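Local coordinates for protein galactose-1-phosphate uridylyltransferase (Pyrobaculum aerophilum str. IM2, PDB 6K9Z) that probably transfers uridylyl groups between UDP-glucose and hexose 1-phosphates such as galactose 1-phosphate, and binds zinc, an Fe(III) ion and UDP, at residues L48-P53 with G75-V80; A119-F124 with P147-R152; F125-K130 with F140-I145; Y247-H252 with L265-Y270. The protein carries 1 engineered substitution. One frame throughout, in Å; residues are numbered along the deposited sequence.

Interaction 1 (L48-P53 with G75-V80); sequences LPNRYP and GSSLVV. With UDP (uridine-5'-diphosphate), chain G.
L48 and V79 lie side by side on the same side of the sheet, with L48 CD1 4.1 Å from V79 CB. Their backbones form an antiparallel hydrogen-bonded pair, V79 N giving a nearly straight bond to L48 O (2.8 Å). Past P49 the strand ends, but N50 N still reaches S77 O, and the N50 side chain turns toward 75-80. N50 chi1 of -166° puts CG opposite the backbone N, so the amide stands beside the ribose of UDP, while N50 CB lies 3.3 Å from S77 OG and N50 ND2 against V79 CG2. Both ends of the amide work: OD1 accepts from UDP O2' at 2.7 Å and, through an in-plane lone pair, from Y52 N in an Asx turn, while ND2 donates to UDP O3' in a bond modelled short, at 2.5 Å. R51 N gives a straight N-H bond to the uracil oxygen UDP O2, and the Y52 ring presents its edge to UDP O2'. S77 OG holds two waters, one shared with N50 ND2 and L78 O, the other with Y52 O and UDP O2B. Held by turn, ribose and water, the amide lets the loop after the strand read both ribose hydroxyls beside a uracil carbonyl.

Interaction 2 (A119-F124 with P147-R152); sequences AAYFLF and PVVPPR
The backbone of A120-L123 and that of P147-P150 run 49° apart, end to end, with the CA atoms of A120 and P147 4.8 Å apart. A120 and Y121 both face L146, a classic beta bulge where strand 121-128 begins, and the facing chain leaves the sheet here as an irregular, proline-rich link with P150 at the N-cap position of helix 151-167. A120 sets its CB on the P147 carbonyl, 3.5 Å from P147 C. The main side-chain contact is a CH-pi one: P150 CD sits over one face of the Y121 ring, 3.5 Å from the centroid and offset toward the rim on the CG side. A chi1 of -155° swings the Y121 ring out toward the proline, and V149 CG1 approaches Y121 CD1 obliquely at 4.1 Å. V148 O, 3.5 Å from Y121 CB, is buried here without a polar partner, whereas Y121 OH is satisfied by Q253 O. L123 CD1 brushes P150 CG more loosely. Around this corner, V153 of helix 151-167 also touches Y121, F122 on the other side of the strand packs on helix 96-114, and A289 of the second subunit covers L123 and P150.

Interaction 3 (F125-K130 with F140-I145); sequences FRNKGK and FSQIYI. Engineered in segment 140-145: F140 (natural residue His). With UDP (uridine-5'-diphosphate), chain G.
F125 opens the pairing with Q142, an antiparallel hydrogen-bonded pair: F125 N donates to Q142 O at 3.0 Å and Q142 N returns a bond to F125 O. The F125 side chain has CG between its backbone N and carbonyl carbon (chi1 65°), which lays the ring across the neighbouring strand. Q142 CB sits over one face of that ring, 3.9 Å from the centroid, while the edge of F125 points into the face of Y144 in a T-shaped pair, planes at 71° and F125 CZ 3.7 Å from Y144 CZ. R126, extended from CG to NE, passes alongside S141 CB and places one face of its guanidinium against F140 O; its charge is met by E82, which also accepts from S141 OG. At N127 the strands separate and water takes over: one molecule donates to both N127 O and F140 O, each at 2.7 Å. F140 is an engineered residue, replacing the histidine predicted to carry the uridylyl intermediate, and its CE2 lies 4.2 Å from UDP O4'. Y144 OH donates to UDP O2B at 2.7 Å, the phosphate oxygen lying in the plane of the ring. A leucine in place of Y144 would probably leave UDP O2B without this donor and the F125 edge without its aromatic face. An apolar ring pair therefore backs the hydroxyl that grips the beta phosphate.

Interaction 4 (Y247-H252 with L265-Y270); sequences YIMVLH and LHFEIY. With FE (Fe (III) ion), chain E.
H252 and H266 face each other across two central strands of the large antiparallel sheet, the half-barrel of this transferase, and with E268 bind the Fe(III) ion on one side of it. The metal is held by H252 ND1 and H266 NE2, each at 2.2 Å, by E268 OE1 at 2.3 Å and by a water; E156 completes the site. The imidazoles are turned 86° apart; H266 CG stands between its own backbone N and carbonyl carbon (chi1 47°), which brings one face of the ring back against H252 CB. Further out, H252 NE2 donates to G288 O of the second subunit, H266 ND1 is bonded to H264 O, and Y270 OH donates to E268 OE2, the carboxylate oxygen not bound to iron, which should fix the rotation of that group. Behind these ligands the backbones keep regular register from I248-Y270 through V250-E268 to H252-H266, each a hydrogen-bonded pair with two N-H...O bonds. On the other side of the sheet M249, L251, F267 and I269 form an apolar layer: M249 lies alongside I269 and brings SD obliquely to the F267 ring, a Met-aromatic contact, with L226 and L230 of helix 220-240 nearby. An alanine at F267 would probably open a gap beneath L251 and deprive the M249 sulfur of its aromatic partner. L251 CD1 sits squarely over the centre of the F267 ring, 3.9 Å from the centroid and 10° off the normal.

Overall arrangement
All four contacts reach one nine-stranded antiparallel sheet. Across it, strands 46-49 and 76-81 of interaction 1 are followed by 140-146 and 121-128 of interaction 3, then 247-252 and 266-271 of interaction 4. Interaction 2 uses strand 121-128 again, packing its start on the link from strand 140-146 into helix 151-167; along the sequence it encloses interaction 3, after interaction 1 and before interaction 4. Centres of interactions 1 and 3 are 11 Å apart and both touch UDP; those of 1 and 4 are 20 Å apart. Strands 121-128 and 247-252, one from each half of the chain, are neighbours, so one continuous sheet joins the UDP pocket to the iron site.

Interaction 1 (L48-P53 with G75-V80)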
# COMPACT_ATOMS: atom_id res chain seq x y z
N LEU A 48 7.48 25.33 -3.74
CA LEU A 48 6.52 26.01 -4.62
C LEU A 48 5.25 25.21 -4.74
O LEU A 48 5.21 24.02 -4.44
CB LEU A 48 7.16 26.32 -5.97
CG LEU A 48 7.63 25.18 -6.84
CD1 LEU A 48 6.46 24.56 -7.57
CD2 LEU A 48 8.59 25.77 -7.87
N PRO A 49 4.16 25.93 -5.03
CA PRO A 49 2.84 25.31 -5.08
C PRO A 49 2.78 24.21 -6.15
O PRO A 49 3.32 24.41 -7.22
CB PRO A 49 1.91 26.46 -5.49
CG PRO A 49 2.60 27.70 -4.98
CD PRO A 49 4.07 27.39 -5.13
N ASN A 50 2.17 23.08 -5.82
CA ASN A 50 2.01 21.99 -6.82
C ASN A 50 1.03 22.49 -7.88
O ASN A 50 0.01 23.08 -7.50
CB ASN A 50 1.54 20.69 -6.17
CG ASN A 50 1.69 19.50 -7.08
OD1 ASN A 50 1.09 19.45 -8.16
ND2 ASN A 50 2.48 18.53 -6.67
N ARG A 51 1.31 22.22 -9.16
CA ARG A 51 0.45 22.65 -10.29
C ARG A 51 -0.93 21.97 -10.16
O ARG A 51 -1.93 22.60 -10.54
CB ARG A 51 1.15 22.34 -11.62
CG ARG A 51 0.21 21.99 -12.76
CD ARG A 51 0.88 22.15 -14.11
NE ARG A 51 1.21 23.54 -14.39
CZ ARG A 51 0.46 24.35 -15.13
NH1 ARG A 51 0.84 25.61 -15.31
NH2 ARG A 51 -0.65 23.91 -15.68
N TYR A 52 -0.95 20.72 -9.70
CA TYR A 52 -2.22 19.97 -9.51
C TYR A 52 -2.31 19.62 -8.03
O TYR A 52 -1.92 18.51 -7.65
CB TYR A 52 -2.22 18.73 -10.40
CG TYR A 52 -1.84 19.01 -11.83
CD1 TYR A 52 -2.74 19.59 -12.71
CD2 TYR A 52 -0.57 18.74 -12.30
CE1 TYR A 52 -2.40 19.87 -14.02
CE2 TYR A 52 -0.20 19.01 -13.60
CZ TYR A 52 -1.12 19.58 -14.47
OH TYR A 52 -0.78 19.85 -15.76
N PRO A 53 -2.85 20.55 -7.23
CA PRO A 53 -2.88 20.35 -5.79
C PRO A 53 -4.03 19.47 -5.30
O PRO A 53 -5.16 19.65 -5.74
CB PRO A 53 -3.02 21.76 -5.24
CG PRO A 53 -3.74 22.52 -6.32
CD PRO A 53 -3.32 21.88 -7.63
N GLY A 75 -5.77 22.79 2.73
CA GLY A 75 -4.34 22.56 2.93
C GLY A 75 -3.49 23.12 1.82
O GLY A 75 -3.91 24.10 1.17
N SER A 76 -2.27 22.61 1.72
CA SER A 76 -1.28 23.04 0.71
C SER A 76 -0.61 21.78 0.19
O SER A 76 -0.32 20.86 1.00
CB SER A 76 -0.22 23.98 1.23
OG SER A 76 -0.80 25.04 1.91
N SER A 77 -0.35 21.77 -1.10
CA SER A 77 0.46 20.72 -1.76
C SER A 77 1.64 21.44 -2.41
O SER A 77 1.39 22.37 -3.20
CB SER A 77 -0.33 19.96 -2.72
OG SER A 77 0.52 19.09 -3.42
N LEU A 78 2.85 21.13 -1.94
CA LEU A 78 4.09 21.84 -2.28
C LEU A 78 5.09 20.86 -2.90
O LEU A 78 5.13 19.68 -2.54
CB LEU A 78 4.67 22.49 -1.02
CG LEU A 78 3.76 23.45 -0.25
CD1 LEU A 78 4.48 23.89 1.04
CD2 LEU A 78 3.40 24.64 -1.08
N VAL A 79 5.88 21.39 -3.80
CA VAL A 79 7.04 20.72 -4.43
C VAL A 79 8.28 21.35 -3.84
O VAL A 79 8.41 22.59 -3.83
CB VAL A 79 7.01 20.81 -5.96
CG1 VAL A 79 8.25 20.17 -6.54
CG2 VAL A 79 5.76 20.17 -6.51
N VAL A 80 9.17 20.50 -3.37
CA VAL A 80 10.51 20.92 -2.88
C VAL A 80 11.47 20.64 -4.04
O VAL A 80 11.80 19.44 -4.25
CB VAL A 80 10.90 20.14 -1.62
CG1 VAL A 80 12.31 20.51 -1.13
CG2 VAL A 80 9.85 20.28 -0.51
N1 UDP G . 4.26 18.87 -10.80
C2 UDP G . 4.09 20.25 -10.72
N3 UDP G . 4.17 21.02 -11.81
C4 UDP G . 4.36 20.45 -12.98
C5 UDP G . 4.50 19.10 -13.12
C6 UDP G . 4.43 18.33 -11.98
O2 UDP G . 3.92 20.84 -9.69
O4 UDP G . 4.44 21.15 -13.98
C1' UDP G . 4.13 17.97 -9.67
C2' UDP G . 2.92 17.14 -10.08
O2' UDP G . 1.66 17.78 -10.16
C3' UDP G . 2.91 16.03 -9.08
C4' UDP G . 4.35 15.76 -8.92
O4' UDP G . 5.02 16.87 -9.53
O3' UDP G . 2.30 16.33 -7.87
C5' UDP G . 4.34 14.41 -9.62
O5' UDP G . 3.54 13.43 -8.90
PA UDP G . 1.92 13.18 -8.74
O1A UDP G . 1.13 13.49 -9.99
O2A UDP G . 1.83 11.70 -8.50
O3A UDP G . 1.47 14.05 -7.43
PB UDP G . 0.11 14.54 -6.86
O1B UDP G . -0.30 15.38 -7.90
O2B UDP G . 0.37 15.22 -5.58
O3B UDP G . -0.75 13.42 -6.75
O HOH W 1 3.08 18.27 -3.69
O HOH W 2 -0.78 17.63 -5.24

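Interaction 2 (A119-F124 with P147-R152)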
# COMPACT_ATOMS: atom_id res chain seq x y z
N ALA A 119 -4.03 23.37 9.74
CA ALA A 119 -3.09 22.31 9.32
C ALA A 119 -2.96 21.28 10.46
O ALA A 119 -2.31 21.58 11.47
CB ALA A 119 -1.77 22.92 8.94
N ALA A 120 -3.51 20.09 10.29
CA ALA A 120 -3.37 18.98 11.26
C ALA A 120 -2.04 18.25 11.10
O ALA A 120 -1.52 17.65 12.07
CB ALA A 120 -4.53 18.01 11.11
N TYR A 121 -1.46 18.24 9.90
CA TYR A 121 -0.31 17.36 9.60
C TYR A 121 0.56 17.96 8.50
O TYR A 121 0.04 18.51 7.51
CB TYR A 121 -0.78 15.93 9.24
CG TYR A 121 0.32 14.96 9.53
CD1 TYR A 121 0.49 14.44 10.80
CD2 TYR A 121 1.22 14.59 8.53
CE1 TYR A 121 1.54 13.58 11.08
CE2 TYR A 121 2.28 13.75 8.81
CZ TYR A 121 2.46 13.28 10.09
OH TYR A 121 3.47 12.44 10.41
N PHE A 122 1.86 17.80 8.67
CA PHE A 122 2.87 18.17 7.66
C PHE A 122 3.49 16.86 7.19
O PHE A 122 4.27 16.25 7.95
CB PHE A 122 3.87 19.16 8.27
CG PHE A 122 4.88 19.71 7.30
CD1 PHE A 122 6.03 18.98 7.00
CD2 PHE A 122 4.75 21.00 6.80
CE1 PHE A 122 7.01 19.53 6.17
CE2 PHE A 122 5.74 21.55 6.00
CZ PHE A 122 6.90 20.82 5.72
N LEU A 123 3.16 16.43 5.97
CA LEU A 123 3.66 15.15 5.41
C LEU A 123 4.74 15.47 4.35
O LEU A 123 4.38 15.96 3.25
CB LEU A 123 2.53 14.35 4.77
CG LEU A 123 2.99 13.01 4.16
CD1 LEU A 123 3.41 12.02 5.26
CD2 LEU A 123 1.89 12.39 3.32
N PHE A 124 6.00 15.15 4.64
CA PHE A 124 7.13 15.25 3.69
C PHE A 124 7.43 13.86 3.13
O PHE A 124 7.60 12.92 3.94
CB PHE A 124 8.33 15.82 4.45
CG PHE A 124 9.60 15.90 3.67
CD1 PHE A 124 9.66 16.65 2.53
CD2 PHE A 124 10.78 15.34 4.14
CE1 PHE A 124 10.81 16.71 1.77
CE2 PHE A 124 11.96 15.45 3.41
CZ PHE A 124 11.97 16.13 2.21
N PRO A 147 -5.51 18.63 6.47
CA PRO A 147 -6.46 18.84 7.56
C PRO A 147 -6.73 17.59 8.40
O PRO A 147 -7.56 17.71 9.30
CB PRO A 147 -7.73 19.26 6.79
CG PRO A 147 -7.65 18.43 5.53
CD PRO A 147 -6.18 18.35 5.19
N VAL A 148 -6.10 16.46 8.06
CA VAL A 148 -6.30 15.12 8.68
C VAL A 148 -4.92 14.57 8.94
O VAL A 148 -3.94 14.96 8.25
CB VAL A 148 -7.11 14.17 7.78
CG1 VAL A 148 -8.57 14.55 7.70
CG2 VAL A 148 -6.50 14.06 6.42
N VAL A 149 -4.83 13.65 9.87
CA VAL A 149 -3.59 12.88 10.12
C VAL A 149 -3.59 11.70 9.16
O VAL A 149 -4.58 10.97 9.03
CB VAL A 149 -3.49 12.41 11.57
CG1 VAL A 149 -2.27 11.54 11.78
CG2 VAL A 149 -3.51 13.58 12.52
N PRO A 150 -2.52 11.50 8.41
CA PRO A 150 -2.46 10.33 7.54
C PRO A 150 -2.73 9.01 8.27
O PRO A 150 -2.19 8.80 9.37
CB PRO A 150 -1.03 10.37 7.05
CG PRO A 150 -0.66 11.84 7.06
CD PRO A 150 -1.34 12.37 8.32
N PRO A 151 -3.60 8.11 7.73
CA PRO A 151 -4.00 6.91 8.48
C PRO A 151 -2.84 6.05 9.00
O PRO A 151 -2.96 5.57 10.13
CB PRO A 151 -4.91 6.14 7.50
CG PRO A 151 -5.55 7.28 6.72
CD PRO A 151 -4.42 8.28 6.51
N ARG A 152 -1.75 5.91 8.24
CA ARG A 152 -0.65 5.03 8.70
C ARG A 152 0.01 5.66 9.93
O ARG A 152 0.31 4.97 10.89
CB ARG A 152 0.38 4.80 7.59
CG ARG A 152 1.60 4.00 8.05
CD ARG A 152 2.56 3.49 6.98
NE ARG A 152 1.81 2.52 6.25
CZ ARG A 152 1.63 1.28 6.63
NH1 ARG A 152 2.25 0.80 7.68
NH2 ARG A 152 0.86 0.49 5.91

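Interaction 3 (F125-K130 with F140-I145)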
# COMPACT_ATOMS: atom_id res chain seq x y z
N PHE A 125 7.51 13.72 1.81
CA PHE A 125 7.80 12.41 1.19
C PHE A 125 8.57 12.61 -0.10
O PHE A 125 8.60 13.72 -0.62
CB PHE A 125 6.55 11.55 1.00
CG PHE A 125 5.54 12.09 0.03
CD1 PHE A 125 4.63 13.05 0.45
CD2 PHE A 125 5.53 11.66 -1.29
CE1 PHE A 125 3.67 13.52 -0.43
CE2 PHE A 125 4.60 12.16 -2.18
CZ PHE A 125 3.67 13.09 -1.76
N ARG A 126 9.20 11.53 -0.55
CA ARG A 126 10.00 11.59 -1.77
C ARG A 126 9.77 10.28 -2.50
O ARG A 126 9.97 9.24 -1.90
CB ARG A 126 11.46 11.85 -1.44
CG ARG A 126 12.33 12.17 -2.67
CD ARG A 126 13.81 12.42 -2.25
NE ARG A 126 14.50 13.21 -3.24
CZ ARG A 126 15.05 12.73 -4.38
NH1 ARG A 126 15.01 11.43 -4.66
NH2 ARG A 126 15.55 13.57 -5.28
N ASN A 127 9.43 10.36 -3.78
CA ASN A 127 9.39 9.17 -4.66
C ASN A 127 10.56 9.27 -5.63
O ASN A 127 10.77 10.34 -6.19
CB ASN A 127 8.08 9.10 -5.45
CG ASN A 127 6.89 8.98 -4.52
OD1 ASN A 127 6.93 8.14 -3.62
ND2 ASN A 127 5.85 9.77 -4.77
N LYS A 128 11.28 8.14 -5.86
CA LYS A 128 12.48 8.20 -6.73
C LYS A 128 12.45 7.00 -7.65
O LYS A 128 12.35 5.87 -7.16
CB LYS A 128 13.74 8.22 -5.86
CG LYS A 128 15.02 8.47 -6.64
CD LYS A 128 15.66 7.24 -7.27
CE LYS A 128 17.01 7.56 -7.89
NZ LYS A 128 17.79 6.33 -8.15
N GLY A 129 12.49 7.24 -8.95
CA GLY A 129 12.64 6.17 -9.93
C GLY A 129 11.49 6.14 -10.94
O GLY A 129 10.31 6.13 -10.55
N LYS A 130 11.84 6.05 -12.21
CA LYS A 130 10.81 5.90 -13.27
C LYS A 130 9.96 4.64 -12.97
O LYS A 130 8.73 4.64 -13.29
CB LYS A 130 11.51 5.82 -14.63
CG LYS A 130 12.15 7.14 -15.05
CD LYS A 130 12.97 7.11 -16.34
CE LYS A 130 13.79 8.38 -16.54
NZ LYS A 130 14.26 8.51 -17.94
N PHE A 140 13.44 16.25 -6.78
CA PHE A 140 12.39 16.95 -6.00
C PHE A 140 11.78 15.97 -5.00
O PHE A 140 11.78 14.73 -5.19
CB PHE A 140 11.31 17.58 -6.89
CG PHE A 140 10.34 16.59 -7.47
CD1 PHE A 140 10.66 15.89 -8.62
CD2 PHE A 140 9.13 16.32 -6.86
CE1 PHE A 140 9.80 14.96 -9.15
CE2 PHE A 140 8.26 15.37 -7.38
CZ PHE A 140 8.60 14.69 -8.52
N SER A 141 11.16 16.58 -4.01
CA SER A 141 10.31 15.90 -3.01
C SER A 141 8.99 16.69 -2.88
O SER A 141 8.82 17.70 -3.53
CB SER A 141 11.09 15.72 -1.70
OG SER A 141 11.89 16.83 -1.38
N GLN A 142 8.11 16.25 -1.99
CA GLN A 142 6.75 16.78 -1.91
C GLN A 142 6.43 17.03 -0.44
O GLN A 142 6.88 16.28 0.43
CB GLN A 142 5.74 15.85 -2.58
CG GLN A 142 5.89 15.75 -4.11
CD GLN A 142 4.72 15.04 -4.74
OE1 GLN A 142 3.56 15.51 -4.74
NE2 GLN A 142 5.03 13.90 -5.30
N ILE A 143 5.60 18.04 -0.22
CA ILE A 143 4.93 18.26 1.09
C ILE A 143 3.41 18.34 0.88
O ILE A 143 2.97 19.11 0.01
CB ILE A 143 5.44 19.57 1.72
CG1 ILE A 143 6.95 19.55 2.02
CG2 ILE A 143 4.63 19.83 2.99
CD1 ILE A 143 7.58 20.92 2.09
N TYR A 144 2.64 17.61 1.68
CA TYR A 144 1.20 17.85 1.81
C TYR A 144 1.00 18.40 3.21
O TYR A 144 1.41 17.74 4.19
CB TYR A 144 0.37 16.59 1.66
CG TYR A 144 0.36 15.87 0.33
CD1 TYR A 144 0.73 16.48 -0.88
CD2 TYR A 144 -0.06 14.54 0.28
CE1 TYR A 144 0.69 15.79 -2.07
CE2 TYR A 144 -0.12 13.85 -0.92
CZ TYR A 144 0.25 14.47 -2.10
OH TYR A 144 0.23 13.82 -3.29
N ILE A 145 0.41 19.57 3.30
CA ILE A 145 -0.08 20.14 4.58
C ILE A 145 -1.58 19.83 4.59
O ILE A 145 -2.29 20.31 3.71
CB ILE A 145 0.22 21.65 4.65
CG1 ILE A 145 1.74 21.90 4.57
CG2 ILE A 145 -0.33 22.22 5.93
CD1 ILE A 145 2.18 23.32 4.50
N1 UDP G . 4.26 18.87 -10.80
C2 UDP G . 4.09 20.25 -10.72
N3 UDP G . 4.17 21.02 -11.81
C4 UDP G . 4.36 20.45 -12.98
C5 UDP G . 4.50 19.10 -13.12
C6 UDP G . 4.43 18.33 -11.98
O2 UDP G . 3.92 20.84 -9.69
O4 UDP G . 4.44 21.15 -13.98
C1' UDP G . 4.13 17.97 -9.67
C2' UDP G . 2.92 17.14 -10.08
O2' UDP G . 1.66 17.78 -10.16
C3' UDP G . 2.91 16.03 -9.08
C4' UDP G . 4.35 15.76 -8.92
O4' UDP G . 5.02 16.87 -9.53
O3' UDP G . 2.30 16.33 -7.87
C5' UDP G . 4.34 14.41 -9.62
O5' UDP G . 3.54 13.43 -8.90
PA UDP G . 1.92 13.18 -8.74
O1A UDP G . 1.13 13.49 -9.99
O2A UDP G . 1.83 11.70 -8.50
O3A UDP G . 1.47 14.05 -7.43
PB UDP G . 0.11 14.54 -6.86
O1B UDP G . -0.30 15.38 -7.90
O2B UDP G . 0.37 15.22 -5.58
O3B UDP G . -0.75 13.42 -6.75
O HOH W 3 8.98 12.99 -4.91
O HOH W 4 12.30 12.52 -6.61

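Interaction 4 (Y247-H252 with L265-Y270)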
# COMPACT_ATOMS: atom_id res chain seq x y z
N TYR A 247 13.13 4.10 -4.89
CA TYR A 247 12.76 4.05 -3.47
C TYR A 247 11.71 5.12 -3.16
O TYR A 247 11.49 6.09 -3.96
CB TYR A 247 13.97 4.24 -2.55
CG TYR A 247 14.59 5.61 -2.62
CD1 TYR A 247 14.07 6.64 -1.87
CD2 TYR A 247 15.66 5.87 -3.44
CE1 TYR A 247 14.59 7.92 -1.92
CE2 TYR A 247 16.21 7.15 -3.51
CZ TYR A 247 15.65 8.17 -2.77
OH TYR A 247 16.12 9.44 -2.86
N ILE A 248 11.12 4.92 -1.98
CA ILE A 248 10.13 5.81 -1.36
C ILE A 248 10.75 6.24 -0.04
O ILE A 248 11.28 5.39 0.67
CB ILE A 248 8.83 5.07 -1.15
CG1 ILE A 248 8.20 4.76 -2.51
CG2 ILE A 248 7.92 5.84 -0.23
CD1 ILE A 248 7.45 3.47 -2.55
N MET A 249 10.64 7.51 0.26
CA MET A 249 11.01 8.02 1.61
C MET A 249 9.87 8.84 2.20
O MET A 249 9.26 9.60 1.46
CB MET A 249 12.26 8.88 1.53
CG MET A 249 12.62 9.45 2.89
SD MET A 249 14.34 10.03 2.90
CE MET A 249 14.09 11.57 2.03
N VAL A 250 9.55 8.60 3.47
CA VAL A 250 8.47 9.34 4.15
C VAL A 250 8.97 9.70 5.54
O VAL A 250 9.65 8.93 6.16
CB VAL A 250 7.16 8.53 4.16
CG1 VAL A 250 7.29 7.23 4.91
CG2 VAL A 250 5.95 9.34 4.62
N LEU A 251 8.59 10.88 5.98
CA LEU A 251 8.84 11.38 7.35
C LEU A 251 7.60 11.10 8.20
O LEU A 251 6.56 11.69 7.94
CB LEU A 251 9.12 12.87 7.31
CG LEU A 251 9.25 13.54 8.69
CD1 LEU A 251 10.26 12.79 9.54
CD2 LEU A 251 9.64 15.01 8.53
N HIS A 252 7.74 10.26 9.20
CA HIS A 252 6.69 9.96 10.21
C HIS A 252 7.02 10.86 11.40
O HIS A 252 8.05 10.61 12.05
CB HIS A 252 6.74 8.48 10.56
CG HIS A 252 6.12 7.63 9.52
ND1 HIS A 252 6.04 6.25 9.65
CD2 HIS A 252 5.47 7.97 8.39
CE1 HIS A 252 5.39 5.77 8.60
NE2 HIS A 252 5.02 6.77 7.79
N LEU A 265 10.01 11.02 15.93
CA LEU A 265 9.93 11.15 14.47
C LEU A 265 10.91 10.18 13.85
O LEU A 265 11.96 9.80 14.51
CB LEU A 265 10.22 12.58 14.01
CG LEU A 265 11.59 13.17 14.31
CD1 LEU A 265 12.68 12.73 13.36
CD2 LEU A 265 11.50 14.71 14.26
N HIS A 266 10.77 9.78 12.64
CA HIS A 266 11.73 8.89 11.94
C HIS A 266 11.46 9.02 10.44
O HIS A 266 10.26 9.25 10.07
CB HIS A 266 11.61 7.44 12.43
CG HIS A 266 10.19 6.94 12.52
ND1 HIS A 266 9.32 7.30 13.56
CD2 HIS A 266 9.49 6.10 11.74
CE1 HIS A 266 8.15 6.71 13.38
NE2 HIS A 266 8.23 5.92 12.32
N PHE A 267 12.49 8.84 9.62
CA PHE A 267 12.35 8.67 8.17
C PHE A 267 12.24 7.17 7.88
O PHE A 267 13.02 6.39 8.45
CB PHE A 267 13.51 9.31 7.42
CG PHE A 267 13.51 10.81 7.49
CD1 PHE A 267 14.05 11.45 8.61
CD2 PHE A 267 12.98 11.57 6.48
CE1 PHE A 267 14.10 12.84 8.67
CE2 PHE A 267 13.07 12.95 6.53
CZ PHE A 267 13.54 13.58 7.65
N GLU A 268 11.24 6.79 7.06
CA GLU A 268 11.18 5.40 6.54
C GLU A 268 11.61 5.48 5.08
O GLU A 268 11.07 6.29 4.32
CB GLU A 268 9.83 4.73 6.77
CG GLU A 268 9.37 4.73 8.20
CD GLU A 268 8.16 3.89 8.49
OE1 GLU A 268 7.96 3.57 9.67
OE2 GLU A 268 7.41 3.61 7.55
N ILE A 269 12.52 4.58 4.69
CA ILE A 269 12.94 4.45 3.29
C ILE A 269 12.62 3.02 2.83
O ILE A 269 13.11 2.06 3.48
CB ILE A 269 14.43 4.79 3.15
CG1 ILE A 269 14.80 6.21 3.55
CG2 ILE A 269 14.89 4.52 1.74
CD1 ILE A 269 16.28 6.35 3.87
N TYR A 270 11.88 2.91 1.73
CA TYR A 270 11.47 1.63 1.11
C TYR A 270 12.22 1.53 -0.21
O TYR A 270 11.79 2.16 -1.13
CB TYR A 270 9.97 1.57 0.91
CG TYR A 270 9.12 2.03 2.06
CD1 TYR A 270 9.46 1.85 3.38
CD2 TYR A 270 7.88 2.60 1.78
CE1 TYR A 270 8.62 2.23 4.41
CE2 TYR A 270 7.03 3.02 2.79
CZ TYR A 270 7.42 2.86 4.12
OH TYR A 270 6.56 3.29 5.09
FE FE E . 6.73 4.76 11.17
O HOH W 5 7.21 2.93 12.38